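Local coordinates for protein N-acylethanolamine-hydrolyzing acid amidase alpha-subunit (Caenorhabditis elegans, PDB 6DY3) that probably hydrolyses bioactive fatty acid amides such as N-palmitoylethanolamine to ethanolamine and free fatty acids, as the alpha subunit of a heterodimer formed by autocatalytic cleavage, at residues 31-36 / 79-84. Sequence-based numbering, arbitrary orientation.
Sequences QVIKDH and KGIASE
Ile33, on helix 30-36, reaches across to Ile81 and Glu84 of helix 72-85, a small helix-helix contact in the alpha subunit of this acid ceramidase-family amidase. The segments bury 156 Å² between them, and Ile33 supplies the greatest part. Its two branches divide the work. CG2, anti to the backbone N (chi1 -62°, measured to CG1), lies against the carbonyl carbon and CB of Glu84: it is 3.7 Å from Glu84 C and 3.8 Å from Glu84 CB. In the other branch, a turn about the CB-CG1 bond (chi2 -58°) carries CD1 to the methyl CG2 of Ile81 at 3.9 Å, the two isoleucines crossing at about a right angle. The part of Glu84 that packs is the aliphatic root of the side chain and its own carbonyl carbon. The CA atoms of Ile33 and Glu84 are the nearest such pair across the two segments, 6.5 Å apart. Leu51 of the beta subunit packs on both Ile33 and Ile81, so the apolar patch extends across the subunit interface; Ile81 also touches Trp29 and Ile92 of its own chain. Two side-chain hydrogen bonds lie within segment 31-36. In one, Gln31 NE2 donates to Asp35 OD2 from above the carboxylate plane; outside the segment, Tyr17 OH is hydrogen-bonded to the other carboxylate oxygen, Asp35 OD1. In the second, Val32 O accepts from ND1 of His36 as well as from its backbone N, and ND1 lies 2.8 Å from Val32 O in a nearly straight bond (174°), with the oxygen in the ring plane.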
ATOM      1  N   GLN A  31      14.124 -12.949  10.202  1.00 47.25           N
ATOM      2  CA  GLN A  31      13.140 -13.407  11.175  1.00 47.56           C
ATOM      3  C   GLN A  31      11.744 -13.453  10.568  1.00 48.33           C
ATOM      4  O   GLN A  31      10.967 -14.374  10.849  1.00 47.24           O
ATOM      5  CB  GLN A  31      13.167 -12.503  12.405  1.00 50.86           C
ATOM      6  CG  GLN A  31      12.532 -13.110  13.634  1.00 54.58           C
ATOM      7  CD  GLN A  31      13.173 -14.430  14.027  1.00 56.05           C
ATOM      8  OE1 GLN A  31      14.380 -14.498  14.282  1.00 53.68           O
ATOM      9  NE2 GLN A  31      12.367 -15.488  14.074  1.00 55.70           N
ATOM     10  N   VAL A  32      11.402 -12.457   9.749  1.00 48.78           N
ATOM     11  CA  VAL A  32      10.107 -12.450   9.073  1.00 45.91           C
ATOM     12  C   VAL A  32       9.950 -13.701   8.218  1.00 46.70           C
ATOM     13  O   VAL A  32       8.924 -14.389   8.274  1.00 45.92           O
ATOM     14  CB  VAL A  32       9.950 -11.167   8.234  1.00 45.44           C
ATOM     15  CG1 VAL A  32       8.719 -11.244   7.330  1.00 44.94           C
ATOM     16  CG2 VAL A  32       9.866  -9.947   9.144  1.00 45.61           C
ATOM     17  N   ILE A  33      10.963 -14.009   7.403  1.00 50.82           N
ATOM     18  CA  ILE A  33      10.890 -15.179   6.531  1.00 51.35           C
ATOM     19  C   ILE A  33      10.832 -16.456   7.360  1.00 54.30           C
ATOM     20  O   ILE A  33      10.050 -17.371   7.071  1.00 52.44           O
ATOM     21  CB  ILE A  33      12.082 -15.192   5.553  1.00 49.88           C
ATOM     22  CG1 ILE A  33      12.064 -13.955   4.643  1.00 49.55           C
ATOM     23  CG2 ILE A  33      12.089 -16.468   4.717  1.00 49.86           C
ATOM     24  CD1 ILE A  33      10.802 -13.793   3.817  1.00 53.59           C
ATOM     25  N   LYS A  34      11.652 -16.536   8.408  1.00 59.34           N
ATOM     26  CA  LYS A  34      11.687 -17.744   9.225  1.00 60.44           C
ATOM     27  C   LYS A  34      10.330 -18.020   9.864  1.00 60.76           C
ATOM     28  O   LYS A  34       9.914 -19.178   9.977  1.00 59.86           O
ATOM     29  CB  LYS A  34      12.772 -17.614  10.292  1.00 60.63           C
ATOM     30  CG  LYS A  34      12.960 -18.854  11.141  1.00 65.75           C
ATOM     31  CD  LYS A  34      13.975 -18.614  12.247  1.00 70.89           C
ATOM     32  CE  LYS A  34      14.125 -19.837  13.135  1.00 77.50           C
ATOM     33  NZ  LYS A  34      15.123 -19.619  14.219  1.00 82.33           N
ATOM     34  N   ASP A  35       9.620 -16.968  10.276  1.00 62.38           N
ATOM     35  CA  ASP A  35       8.343 -17.151  10.955  1.00 63.19           C
ATOM     36  C   ASP A  35       7.212 -17.529  10.009  1.00 61.19           C
ATOM     37  O   ASP A  35       6.226 -18.125  10.455  1.00 60.61           O
ATOM     38  CB  ASP A  35       7.961 -15.881  11.717  1.00 63.91           C
ATOM     39  CG  ASP A  35       8.875 -15.608  12.893  1.00 69.36           C
ATOM     40  OD1 ASP A  35       8.857 -14.466  13.400  1.00 69.97           O
ATOM     41  OD2 ASP A  35       9.613 -16.528  13.314  1.00 73.96           O
ATOM     42  N   HIS A  36       7.319 -17.195   8.724  1.00 57.37           N
ATOM     43  CA  HIS A  36       6.272 -17.501   7.758  1.00 55.83           C
ATOM     44  C   HIS A  36       6.729 -18.510   6.710  1.00 56.97           C
ATOM     45  O   HIS A  36       6.066 -18.675   5.682  1.00 59.36           O
ATOM     46  CB  HIS A  36       5.786 -16.217   7.085  1.00 54.32           C
ATOM     47  CG  HIS A  36       5.325 -15.167   8.047  1.00 51.14           C
ATOM     48  ND1 HIS A  36       6.190 -14.286   8.657  1.00 50.34           N
ATOM     49  CD2 HIS A  36       4.089 -14.860   8.506  1.00 52.61           C
ATOM     50  CE1 HIS A  36       5.507 -13.479   9.449  1.00 55.00           C
ATOM     51  NE2 HIS A  36       4.229 -13.806   9.375  1.00 55.91           N
ATOM     52  N   LYS A  79      17.894 -10.517  -2.458  1.00 49.48           N
ATOM     53  CA  LYS A  79      18.729 -11.712  -2.464  1.00 52.50           C
ATOM     54  C   LYS A  79      18.681 -12.415  -1.115  1.00 52.09           C
ATOM     55  O   LYS A  79      18.578 -13.645  -1.050  1.00 54.18           O
ATOM     56  CB  LYS A  79      20.166 -11.344  -2.837  1.00 56.52           C
ATOM     57  CG  LYS A  79      20.334 -10.959  -4.303  1.00 57.30           C
ATOM     58  CD  LYS A  79      21.777 -10.658  -4.659  1.00 62.41           C
ATOM     59  CE  LYS A  79      21.921 -10.348  -6.145  1.00 69.72           C
ATOM     60  NZ  LYS A  79      21.367 -11.436  -7.025  1.00 71.85           N
ATOM     61  N   GLY A  80      18.741 -11.650  -0.026  1.00 50.19           N
ATOM     62  CA  GLY A  80      18.621 -12.253   1.292  1.00 49.74           C
ATOM     63  C   GLY A  80      17.278 -12.925   1.499  1.00 47.41           C
ATOM     64  O   GLY A  80      17.198 -14.000   2.097  1.00 46.47           O
ATOM     65  N   ILE A  81      16.206 -12.309   0.997  1.00 46.90           N
ATOM     66  CA  ILE A  81      14.883 -12.917   1.109  1.00 48.68           C
ATOM     67  C   ILE A  81      14.843 -14.232   0.341  1.00 50.97           C
ATOM     68  O   ILE A  81      14.303 -15.233   0.825  1.00 46.78           O
ATOM     69  CB  ILE A  81      13.799 -11.938   0.619  1.00 48.44           C
ATOM     70  CG1 ILE A  81      13.645 -10.785   1.617  1.00 46.82           C
ATOM     71  CG2 ILE A  81      12.460 -12.661   0.422  1.00 47.27           C
ATOM     72  CD1 ILE A  81      12.681  -9.700   1.168  1.00 46.86           C
ATOM     73  N   ALA A  82      15.415 -14.252  -0.865  1.00 58.97           N
ATOM     74  CA  ALA A  82      15.412 -15.470  -1.668  1.00 59.79           C
ATOM     75  C   ALA A  82      16.241 -16.564  -1.010  1.00 60.85           C
ATOM     76  O   ALA A  82      15.892 -17.748  -1.085  1.00 63.50           O
ATOM     77  CB  ALA A  82      15.934 -15.170  -3.072  1.00 61.10           C
ATOM     78  N   SER A  83      17.339 -16.189  -0.354  1.00 58.88           N
ATOM     79  CA  SER A  83      18.170 -17.180   0.315  1.00 60.23           C
ATOM     80  C   SER A  83      17.471 -17.750   1.543  1.00 61.93           C
ATOM     81  O   SER A  83      17.466 -18.970   1.752  1.00 64.96           O
ATOM     82  CB  SER A  83      19.510 -16.557   0.701  1.00 63.69           C
ATOM     83  OG  SER A  83      20.273 -17.448   1.495  1.00 68.32           O
ATOM     84  N   GLU A  84      16.853 -16.890   2.355  1.00 61.51           N
ATOM     85  CA  GLU A  84      16.210 -17.361   3.576  1.00 61.33           C
ATOM     86  C   GLU A  84      14.972 -18.193   3.264  1.00 62.03           C
ATOM     87  O   GLU A  84      14.734 -19.225   3.901  1.00 64.37           O
ATOM     88  CB  GLU A  84      15.845 -16.172   4.461  1.00 62.86           C
ATOM     89  CG  GLU A  84      17.043 -15.471   5.074  1.00 69.20           C
ATOM     90  CD  GLU A  84      17.743 -16.319   6.129  1.00 74.23           C
ATOM     91  OE1 GLU A  84      17.038 -16.996   6.910  1.00 74.56           O
ATOM     92  OE2 GLU A  84      18.993 -16.312   6.177  1.00 76.56           O
TER